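Local coordinates for protein ATP-dependent RNA helicase HrpB (Escherichia coli, PDB 6EUD) that hydrolyses ATP to ADP and phosphate as a bacterial DExH-box NTPase of the DEAH/RHA helicase group, with single-stranded RNA binding and RNA helicase activity, at residues Arg198-Ala208 and Glu227-Arg238; Ile261-Val272 and Leu282-Val290. All coordinates share one frame; numbering follows the deposited sequence.

Interaction 1. Residues Arg198-Ala208 and Glu227-Arg238; sequences RFDDAVAVATA and EIQRVQEQLASR
Helices 199-208 and 227-236 pack at -53°, their axes 8.4 Å apart at closest, with Asp200 set over Val231 and Ala204 over Leu235. Alanine suits the close approach: Ala204 CB lies 3.6 Å from Gln234 CB, and Leu235 CD1 reaches Ala204 O at 3.5 Å. On the inner side Val203 and Val231 cross at about a right angle; with Val231 CG1 anti to the backbone N (chi1 165°), that methyl faces Val203 CG1 and CG2 lies against Asp200 CA. Along the other edge the contact turns polar: water 1 reaches buried Asp200, donating to its OD2 and to Arg230 O and accepting from Gln234 NE2, 2.9 Å away. Arg238 NH1 bonds to both Gln234 O and Gln234 OE1, helping fix the amide's rotation. Yet Gln234 OE1 and Asp201 OD1, both acceptors, face each other unbonded at 2.8 Å, a closeness Arg238 probably eases: Arg238 NH2 makes a long salt bridge with Asp201 OD1 (3.8 Å), which lies well out of the guanidinium plane with no N-H pointing at it. The inner flank rests on Leu220 of strand 217-221. Two helices covering one face of a largely parallel sheet are characteristic of the RecA-like C-terminal domain of superfamily 2 helicases.

Interaction 2. Residues Ile261-Val272 and Leu282-Val290; sequences ILPAPQGMRKVV and LTIEGIRLV
Two loops leading into strands of the C-terminal helicase domain meet here, joined by one backbone hydrogen bond, a buried lysine and aliphatic side chains. Glu285 N donates to Ile261 O at 3.0 Å, nearly straight (160°) and in the carbonyl plane. Lys270, from the strand, ties the two loops together: its side chain, extended beyond CG, carries NZ to Glu285 O at 2.9 Å and to Leu262 O at 2.6 Å, above the latter's carbonyl plane; Ala260 O is a third acceptor. A long flexible amine suits these carbonyls, and an alanine here would probably leave all three without their shared donor, and Ile287 CD1 without the CE it packs on. Ile284 CG2 lies 4.0 Å from Val272 CG2, and at the other end Ile261 CD1 meets Leu282 CD1, also at 4.0 Å. The Glu285 carboxylate reaches the proline ring, Glu285 OE2 lying 3.3 Å from Pro263 CD. Gly286 has a positive phi, which favours glycine, and a side chain there would point at Pro263. Strands 269-272 and 287-290 do not pair directly: strand 217-221 runs between them, Leu219 touching both Val272 and Ile287, while strand 243-248 flanks 269-274 and helix 199-213 reaches Val271 and Leu289.

Both interactions belong to the C-terminal helicase domain, share its sheet and are partly buried. Interaction 1 joins two helices lying on one face, with a buried aliphatic side and a buried acid reached by water; interaction 2 joins the loops that lead into two sheet strands, with main-chain carbonyls as the chief acceptors and buried Lys270, Val272, Ile287 and Leu289 beside exposed Leu262 and Pro263. The two meet where Leu235 CD2 packs on Val271 CG1 at 4.0 Å, and strand 217-221 is touched by side chains of all four segments. Interaction 2 lies beside the probable ATP site: the nearest side-chain atoms of Thr283 and Thr32, a predicted ATP-binding residue, are about 3 Å apart.

Interaction 1. Residues Arg198-Ala208 and Glu227-Arg238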
loop_
_atom_site.group_PDB
_atom_site.type_symbol
_atom_site.label_atom_id
_atom_site.label_comp_id
_atom_site.label_asym_id
_atom_site.label_seq_id
_atom_site.Cartn_x
_atom_site.Cartn_y
_atom_site.Cartn_z
ATOM N N ARG A 198 10.691 14.428 -27.527
ATOM C CA ARG A 198 10.845 14.562 -26.080
ATOM C C ARG A 198 9.568 15.137 -25.473
ATOM O O ARG A 198 8.801 15.806 -26.162
ATOM C CB ARG A 198 12.031 15.459 -25.731
ATOM C CG ARG A 198 13.315 15.074 -26.432
ATOM C CD ARG A 198 14.442 16.020 -26.071
ATOM N NE ARG A 198 14.767 15.909 -24.660
ATOM C CZ ARG A 198 14.875 16.943 -23.844
ATOM N NH1 ARG A 198 14.707 18.162 -24.333
ATOM N NH2 ARG A 198 15.165 16.767 -22.553
ATOM N N PHE A 199 9.337 14.890 -24.184
ATOM C CA PHE A 199 8.179 15.473 -23.518
ATOM C C PHE A 199 8.205 17.015 -23.594
ATOM O O PHE A 199 7.230 17.626 -24.039
ATOM C CB PHE A 199 8.103 14.994 -22.056
ATOM C CG PHE A 199 6.950 15.576 -21.273
ATOM C CD1 PHE A 199 5.656 15.066 -21.418
ATOM C CD2 PHE A 199 7.157 16.630 -20.379
ATOM C CE1 PHE A 199 4.589 15.594 -20.693
ATOM C CE2 PHE A 199 6.094 17.163 -19.639
ATOM C CZ PHE A 199 4.806 16.637 -19.798
ATOM N N ASP A 200 9.319 17.639 -23.200
ATOM C CA ASP A 200 9.365 19.098 -23.101
ATOM C C ASP A 200 9.211 19.786 -24.469
ATOM O O ASP A 200 8.522 20.807 -24.569
ATOM C CB ASP A 200 10.661 19.578 -22.405
ATOM C CG ASP A 200 11.941 19.138 -23.125
ATOM O OD1 ASP A 200 11.878 18.524 -24.214
ATOM O OD2 ASP A 200 13.034 19.440 -22.604
ATOM N N ASP A 201 9.821 19.234 -25.517
ATOM C CA ASP A 201 9.614 19.752 -26.875
ATOM C C ASP A 201 8.163 19.613 -27.319
ATOM O O ASP A 201 7.579 20.533 -27.893
ATOM C CB ASP A 201 10.497 19.021 -27.885
ATOM C CG ASP A 201 11.962 19.403 -27.772
ATOM O OD1 ASP A 201 12.252 20.523 -27.299
ATOM O OD2 ASP A 201 12.822 18.581 -28.159
ATOM N N ALA A 202 7.588 18.442 -27.067
ATOM C CA ALA A 202 6.238 18.167 -27.503
ATOM C C ALA A 202 5.273 19.126 -26.810
ATOM O O ALA A 202 4.400 19.691 -27.466
ATOM C CB ALA A 202 5.863 16.704 -27.229
ATOM N N VAL A 203 5.450 19.342 -25.504
ATOM C CA VAL A 203 4.526 20.217 -24.780
ATOM C C VAL A 203 4.678 21.656 -25.302
ATOM O O VAL A 203 3.682 22.371 -25.477
ATOM C CB VAL A 203 4.735 20.166 -23.238
ATOM C CG1 VAL A 203 3.966 21.267 -22.539
ATOM C CG2 VAL A 203 4.300 18.822 -22.675
ATOM N N ALA A 204 5.909 22.067 -25.583
ATOM C CA ALA A 204 6.154 23.438 -26.028
ATOM C C ALA A 204 5.552 23.663 -27.389
ATOM O O ALA A 204 5.034 24.743 -27.678
ATOM C CB ALA A 204 7.670 23.759 -26.056
ATOM N N VAL A 205 5.629 22.647 -28.241
ATOM C CA VAL A 205 5.086 22.790 -29.576
ATOM C C VAL A 205 3.573 22.867 -29.525
ATOM O O VAL A 205 2.974 23.693 -30.192
ATOM C CB VAL A 205 5.536 21.641 -30.491
ATOM C CG1 VAL A 205 4.649 21.546 -31.742
ATOM C CG2 VAL A 205 6.993 21.849 -30.881
ATOM N N ALA A 206 2.952 22.011 -28.722
ATOM C CA ALA A 206 1.501 22.033 -28.580
ATOM C C ALA A 206 1.042 23.373 -28.016
ATOM O O ALA A 206 0.057 23.936 -28.488
ATOM C CB ALA A 206 1.025 20.881 -27.691
ATOM N N THR A 207 1.780 23.890 -27.034
ATOM C CA THR A 207 1.429 25.134 -26.343
ATOM C C THR A 207 1.587 26.366 -27.254
ATOM O O THR A 207 0.724 27.254 -27.262
ATOM C CB THR A 207 2.284 25.305 -25.066
ATOM O OG1 THR A 207 2.046 24.196 -24.189
ATOM C CG2 THR A 207 1.956 26.584 -24.322
ATOM N N ALA A 208 2.668 26.412 -28.030
ATOM C CA ALA A 208 2.890 27.526 -28.947
ATOM C C ALA A 208 1.822 27.541 -30.020
ATOM O O ALA A 208 1.431 28.609 -30.499
ATOM C CB ALA A 208 4.285 27.448 -29.584
ATOM N N GLU A 227 10.152 19.771 -15.024
ATOM C CA GLU A 227 9.435 19.846 -16.297
ATOM C C GLU A 227 9.050 21.281 -16.594
ATOM O O GLU A 227 9.138 21.722 -17.741
ATOM C CB GLU A 227 8.187 18.959 -16.309
ATOM C CG GLU A 227 8.462 17.472 -16.341
ATOM C CD GLU A 227 8.809 16.893 -14.975
ATOM O OE1 GLU A 227 8.375 17.471 -13.949
ATOM O OE2 GLU A 227 9.496 15.846 -14.938
ATOM N N ILE A 228 8.637 22.011 -15.562
ATOM C CA ILE A 228 8.390 23.439 -15.711
ATOM C C ILE A 228 9.601 24.174 -16.302
ATOM O O ILE A 228 9.453 24.990 -17.216
ATOM C CB ILE A 228 8.021 24.084 -14.373
ATOM C CG1 ILE A 228 6.667 23.551 -13.904
ATOM C CG2 ILE A 228 8.009 25.622 -14.497
ATOM C CD1 ILE A 228 6.160 24.184 -12.634
ATOM N N GLN A 229 10.797 23.885 -15.795
ATOM C CA GLN A 229 12.000 24.571 -16.270
ATOM C C GLN A 229 12.309 24.213 -17.718
ATOM O O GLN A 229 12.576 25.093 -18.552
ATOM C CB GLN A 229 13.190 24.228 -15.384
ATOM C CG GLN A 229 13.008 24.597 -13.941
ATOM C CD GLN A 229 14.222 24.254 -13.102
ATOM O OE1 GLN A 229 15.171 23.644 -13.592
ATOM N NE2 GLN A 229 14.202 24.655 -11.833
ATOM N N ARG A 230 12.256 22.921 -18.029
ATOM C CA ARG A 230 12.619 22.464 -19.368
ATOM C C ARG A 230 11.631 22.923 -20.443
ATOM O O ARG A 230 12.060 23.311 -21.543
ATOM C CB ARG A 230 12.773 20.938 -19.387
ATOM C CG ARG A 230 14.068 20.477 -18.722
ATOM C CD ARG A 230 14.288 18.980 -18.839
ATOM N NE ARG A 230 13.322 18.240 -18.036
ATOM C CZ ARG A 230 13.451 18.011 -16.737
ATOM N NH1 ARG A 230 14.501 18.475 -16.078
ATOM N NH2 ARG A 230 12.525 17.316 -16.097
ATOM N N VAL A 231 10.330 22.883 -20.138
ATOM C CA VAL A 231 9.338 23.312 -21.106
ATOM C C VAL A 231 9.473 24.818 -21.295
ATOM O O VAL A 231 9.323 25.339 -22.411
ATOM C CB VAL A 231 7.897 22.959 -20.674
ATOM C CG1 VAL A 231 6.885 23.732 -21.510
ATOM C CG2 VAL A 231 7.658 21.463 -20.758
ATOM N N GLN A 232 9.782 25.510 -20.204
ATOM C CA GLN A 232 9.954 26.952 -20.257
ATOM C C GLN A 232 11.047 27.335 -21.260
ATOM O O GLN A 232 10.855 28.230 -22.091
ATOM C CB GLN A 232 10.282 27.517 -18.870
ATOM C CG GLN A 232 10.414 29.039 -18.874
ATOM C CD GLN A 232 10.519 29.622 -17.482
ATOM O OE1 GLN A 232 10.641 28.889 -16.505
ATOM N NE2 GLN A 232 10.474 30.941 -17.382
ATOM N N GLU A 233 12.182 26.645 -21.185
ATOM C CA GLU A 233 13.271 26.885 -22.118
ATOM C C GLU A 233 12.847 26.589 -23.562
ATOM O O GLU A 233 13.166 27.362 -24.465
ATOM C CB GLU A 233 14.492 26.048 -21.741
ATOM C CG GLU A 233 15.611 26.130 -22.751
ATOM C CD GLU A 233 16.925 25.642 -22.190
ATOM O OE1 GLU A 233 16.958 25.292 -20.991
ATOM O OE2 GLU A 233 17.924 25.613 -22.944
ATOM N N GLN A 234 12.123 25.488 -23.777
ATOM C CA GLN A 234 11.687 25.133 -25.126
ATOM C C GLN A 234 10.648 26.111 -25.635
ATOM O O GLN A 234 10.592 26.407 -26.828
ATOM C CB GLN A 234 11.132 23.706 -25.171
ATOM C CG GLN A 234 12.184 22.661 -24.877
ATOM C CD GLN A 234 13.434 22.869 -25.729
ATOM O OE1 GLN A 234 13.340 23.128 -26.929
ATOM N NE2 GLN A 234 14.603 22.784 -25.106
ATOM N N LEU A 235 9.822 26.609 -24.724
ATOM C CA LEU A 235 8.761 27.546 -25.066
ATOM C C LEU A 235 9.363 28.883 -25.516
ATOM O O LEU A 235 8.915 29.498 -26.480
ATOM C CB LEU A 235 7.840 27.718 -23.858
ATOM C CG LEU A 235 6.343 27.903 -24.049
ATOM C CD1 LEU A 235 5.846 27.039 -25.177
ATOM C CD2 LEU A 235 5.649 27.534 -22.744
ATOM N N ALA A 236 10.424 29.283 -24.829
ATOM C CA ALA A 236 11.109 30.556 -25.038
ATOM C C ALA A 236 11.523 30.871 -26.491
ATOM O O ALA A 236 11.581 32.040 -26.889
ATOM C CB ALA A 236 12.328 30.602 -24.130
ATOM N N SER A 237 11.799 29.838 -27.278
ATOM C CA SER A 237 12.230 30.003 -28.668
ATOM C C SER A 237 11.074 29.894 -29.674
ATOM O O SER A 237 11.257 30.082 -30.875
ATOM C CB SER A 237 13.278 28.952 -28.998
ATOM O OG SER A 237 12.721 27.651 -28.841
ATOM N N ARG A 238 9.886 29.570 -29.173
ATOM C CA ARG A 238 8.750 29.297 -30.036
ATOM C C ARG A 238 7.605 30.294 -29.837
ATOM O O ARG A 238 6.549 30.168 -30.473
ATOM C CB ARG A 238 8.241 27.862 -29.804
ATOM C CG ARG A 238 9.215 26.751 -30.194
ATOM C CD ARG A 238 8.693 25.384 -29.746
ATOM N NE ARG A 238 9.512 24.267 -30.212
ATOM C CZ ARG A 238 10.652 23.888 -29.632
ATOM N NH1 ARG A 238 11.126 24.557 -28.589
ATOM N NH2 ARG A 238 11.336 22.852 -30.104
HETATM O O HOH W 1 14.665 22.089 -22.263
HETATM O O HOH W 2 11.617 17.193 -20.747
HETATM O O HOH W 3 3.195 30.826 -30.654
#

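Interaction 2. Residues Ile261-Val272 and Leu282-Val290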
loop_
_atom_site.group_PDB
_atom_site.type_symbol
_atom_site.label_atom_id
_atom_site.label_comp_id
_atom_site.label_asym_id
_atom_site.label_seq_id
_atom_site.Cartn_x
_atom_site.Cartn_y
_atom_site.Cartn_z
ATOM N N ILE A 261 0.269 34.912 -10.840
ATOM C CA ILE A 261 -1.132 34.866 -10.403
ATOM C C ILE A 261 -1.918 36.037 -10.952
ATOM O O ILE A 261 -3.076 35.879 -11.341
ATOM C CB ILE A 261 -1.273 34.842 -8.859
ATOM C CG1 ILE A 261 -0.776 33.502 -8.306
ATOM C CG2 ILE A 261 -2.730 35.075 -8.434
ATOM C CD1 ILE A 261 -1.048 33.298 -6.829
ATOM N N LEU A 262 -1.280 37.204 -10.994
ATOM C CA LEU A 262 -1.927 38.426 -11.461
ATOM C C LEU A 262 -2.061 38.469 -12.978
ATOM O O LEU A 262 -1.226 37.916 -13.695
ATOM C CB LEU A 262 -1.157 39.653 -10.977
ATOM C CG LEU A 262 -1.202 39.872 -9.466
ATOM C CD1 LEU A 262 -0.507 41.181 -9.086
ATOM C CD2 LEU A 262 -2.648 39.842 -8.969
ATOM N N PRO A 263 -3.118 39.131 -13.474
ATOM C CA PRO A 263 -3.316 39.259 -14.918
ATOM C C PRO A 263 -2.084 39.805 -15.627
ATOM O O PRO A 263 -1.365 40.627 -15.067
ATOM C CB PRO A 263 -4.487 40.237 -15.024
ATOM C CG PRO A 263 -5.256 40.017 -13.763
ATOM C CD PRO A 263 -4.216 39.753 -12.711
ATOM N N ALA A 264 -1.839 39.314 -16.837
ATOM C CA ALA A 264 -0.791 39.829 -17.699
ATOM C C ALA A 264 -0.898 41.337 -17.838
ATOM O O ALA A 264 -2.001 41.881 -17.878
ATOM C CB ALA A 264 -0.865 39.175 -19.063
ATOM N N PRO A 265 0.250 42.019 -17.894
ATOM C CA PRO A 265 0.288 43.467 -18.155
ATOM C C PRO A 265 -0.426 43.831 -19.456
ATOM O O PRO A 265 -0.579 42.966 -20.332
ATOM C CB PRO A 265 1.784 43.765 -18.254
ATOM C CG PRO A 265 2.431 42.710 -17.417
ATOM C CD PRO A 265 1.578 41.475 -17.560
ATOM N N GLN A 266 -0.847 45.091 -19.584
ATOM C CA GLN A 266 -1.574 45.527 -20.773
ATOM C C GLN A 266 -0.728 45.303 -22.023
ATOM O O GLN A 266 0.477 45.569 -22.028
ATOM C CB GLN A 266 -1.988 47.001 -20.654
ATOM C CG GLN A 266 -2.780 47.548 -21.866
ATOM C CD GLN A 266 -4.157 46.875 -22.066
ATOM O OE1 GLN A 266 -4.745 46.333 -21.121
ATOM N NE2 GLN A 266 -4.670 46.915 -23.301
ATOM N N GLY A 267 -1.360 44.779 -23.069
ATOM C CA GLY A 267 -0.695 44.550 -24.340
ATOM C C GLY A 267 -0.059 43.178 -24.461
ATOM O O GLY A 267 0.390 42.781 -25.542
ATOM N N MET A 268 -0.018 42.441 -23.359
ATOM C CA MET A 268 0.644 41.148 -23.371
ATOM C C MET A 268 -0.232 40.019 -22.818
ATOM O O MET A 268 -1.280 40.250 -22.227
ATOM C CB MET A 268 1.952 41.241 -22.589
ATOM C CG MET A 268 2.963 42.216 -23.212
ATOM S SD MET A 268 4.565 42.031 -22.436
ATOM C CE MET A 268 4.110 42.222 -20.716
ATOM N N ARG A 269 0.203 38.792 -23.051
ATOM C CA ARG A 269 -0.479 37.605 -22.561
ATOM C C ARG A 269 0.535 36.771 -21.804
ATOM O O ARG A 269 1.723 36.864 -22.081
ATOM C CB ARG A 269 -1.087 36.810 -23.722
ATOM C CG ARG A 269 -0.053 36.311 -24.736
ATOM C CD ARG A 269 -0.671 35.960 -26.077
ATOM N NE ARG A 269 -1.743 34.985 -25.950
ATOM C CZ ARG A 269 -2.148 34.202 -26.940
ATOM N NH1 ARG A 269 -1.553 34.282 -28.122
ATOM N NH2 ARG A 269 -3.139 33.335 -26.752
ATOM N N LYS A 270 0.086 35.952 -20.863
ATOM C CA LYS A 270 1.013 35.126 -20.093
ATOM C C LYS A 270 0.764 33.629 -20.237
ATOM O O LYS A 270 -0.370 33.175 -20.396
ATOM C CB LYS A 270 0.958 35.513 -18.608
ATOM C CG LYS A 270 -0.361 35.178 -17.949
ATOM C CD LYS A 270 -0.409 35.565 -16.470
ATOM C CE LYS A 270 -1.754 35.145 -15.893
ATOM N NZ LYS A 270 -1.926 35.484 -14.474
ATOM N N VAL A 271 1.852 32.868 -20.187
ATOM C CA VAL A 271 1.783 31.434 -20.016
ATOM C C VAL A 271 2.230 31.096 -18.605
ATOM O O VAL A 271 3.372 31.341 -18.239
ATOM C CB VAL A 271 2.665 30.685 -21.020
ATOM C CG1 VAL A 271 2.632 29.173 -20.730
ATOM C CG2 VAL A 271 2.216 30.990 -22.449
ATOM N N VAL A 272 1.327 30.540 -17.814
ATOM C CA VAL A 272 1.670 30.143 -16.468
ATOM C C VAL A 272 1.956 28.657 -16.471
ATOM O O VAL A 272 1.110 27.847 -16.840
ATOM C CB VAL A 272 0.552 30.479 -15.462
ATOM C CG1 VAL A 272 0.930 30.022 -14.089
ATOM C CG2 VAL A 272 0.309 31.962 -15.437
ATOM N N LEU A 282 -4.987 27.040 -5.742
ATOM C CA LEU A 282 -4.489 28.344 -6.138
ATOM C C LEU A 282 -5.322 28.883 -7.290
ATOM O O LEU A 282 -5.689 28.142 -8.209
ATOM C CB LEU A 282 -3.014 28.239 -6.521
ATOM C CG LEU A 282 -2.109 29.441 -6.290
ATOM C CD1 LEU A 282 -2.403 30.072 -4.946
ATOM C CD2 LEU A 282 -0.673 28.962 -6.341
ATOM N N THR A 283 -5.639 30.166 -7.225
ATOM C CA THR A 283 -6.407 30.802 -8.274
ATOM C C THR A 283 -5.528 31.700 -9.132
ATOM O O THR A 283 -5.042 32.736 -8.679
ATOM C CB THR A 283 -7.579 31.598 -7.684
ATOM O OG1 THR A 283 -8.585 30.678 -7.242
ATOM C CG2 THR A 283 -8.179 32.547 -8.710
ATOM N N ILE A 284 -5.316 31.277 -10.373
ATOM C CA ILE A 284 -4.567 32.068 -11.341
ATOM C C ILE A 284 -5.550 32.876 -12.185
ATOM O O ILE A 284 -6.488 32.326 -12.761
ATOM C CB ILE A 284 -3.674 31.188 -12.242
ATOM C CG1 ILE A 284 -2.475 30.646 -11.455
ATOM C CG2 ILE A 284 -3.111 32.000 -13.364
ATOM C CD1 ILE A 284 -2.763 29.461 -10.592
ATOM N N GLU A 285 -5.345 34.187 -12.237
ATOM C CA GLU A 285 -6.291 35.064 -12.903
ATOM C C GLU A 285 -5.939 35.340 -14.367
ATOM O O GLU A 285 -4.808 35.142 -14.790
ATOM C CB GLU A 285 -6.392 36.374 -12.136
ATOM C CG GLU A 285 -6.707 36.176 -10.679
ATOM C CD GLU A 285 -6.444 37.420 -9.881
ATOM O OE1 GLU A 285 -6.371 37.315 -8.641
ATOM O OE2 GLU A 285 -6.310 38.503 -10.495
ATOM N N GLY A 286 -6.934 35.783 -15.127
ATOM C CA GLY A 286 -6.776 36.193 -16.514
ATOM C C GLY A 286 -6.685 35.029 -17.486
ATOM O O GLY A 286 -6.302 35.213 -18.642
ATOM N N ILE A 287 -7.030 33.830 -17.022
ATOM C CA ILE A 287 -6.847 32.611 -17.812
ATOM C C ILE A 287 -8.111 32.231 -18.560
ATOM O O ILE A 287 -9.182 32.204 -17.960
ATOM C CB ILE A 287 -6.405 31.422 -16.910
ATOM C CG1 ILE A 287 -5.132 31.790 -16.138
ATOM C CG2 ILE A 287 -6.183 30.163 -17.742
ATOM C CD1 ILE A 287 -3.875 31.992 -17.037
ATOM N N ARG A 288 -7.993 31.946 -19.861
ATOM C CA ARG A 288 -9.103 31.325 -20.616
ATOM C C ARG A 288 -8.622 30.137 -21.482
ATOM O O ARG A 288 -9.416 29.479 -22.132
ATOM C CB ARG A 288 -9.832 32.366 -21.487
ATOM C CG ARG A 288 -9.122 32.737 -22.754
ATOM C CD ARG A 288 -10.013 33.562 -23.692
ATOM N NE ARG A 288 -11.114 32.778 -24.259
ATOM C CZ ARG A 288 -11.116 32.241 -25.480
ATOM N NH1 ARG A 288 -10.073 32.387 -26.282
ATOM N NH2 ARG A 288 -12.170 31.558 -25.901
ATOM N N LEU A 289 -7.319 29.864 -21.463
ATOM C CA LEU A 289 -6.732 28.691 -22.128
ATOM C C LEU A 289 -6.003 27.804 -21.116
ATOM O O LEU A 289 -5.199 28.292 -20.325
ATOM C CB LEU A 289 -5.747 29.116 -23.217
ATOM C CG LEU A 289 -6.267 30.131 -24.246
ATOM C CD1 LEU A 289 -5.167 30.506 -25.220
ATOM C CD2 LEU A 289 -7.480 29.582 -24.975
ATOM N N VAL A 290 -6.279 26.505 -21.142
ATOM C CA VAL A 290 -5.513 25.558 -20.362
ATOM C C VAL A 290 -4.825 24.516 -21.277
ATOM O O VAL A 290 -5.386 24.035 -22.275
ATOM C CB VAL A 290 -6.414 24.869 -19.308
ATOM C CG1 VAL A 290 -5.814 23.562 -18.809
ATOM C CG2 VAL A 290 -6.710 25.834 -18.136
#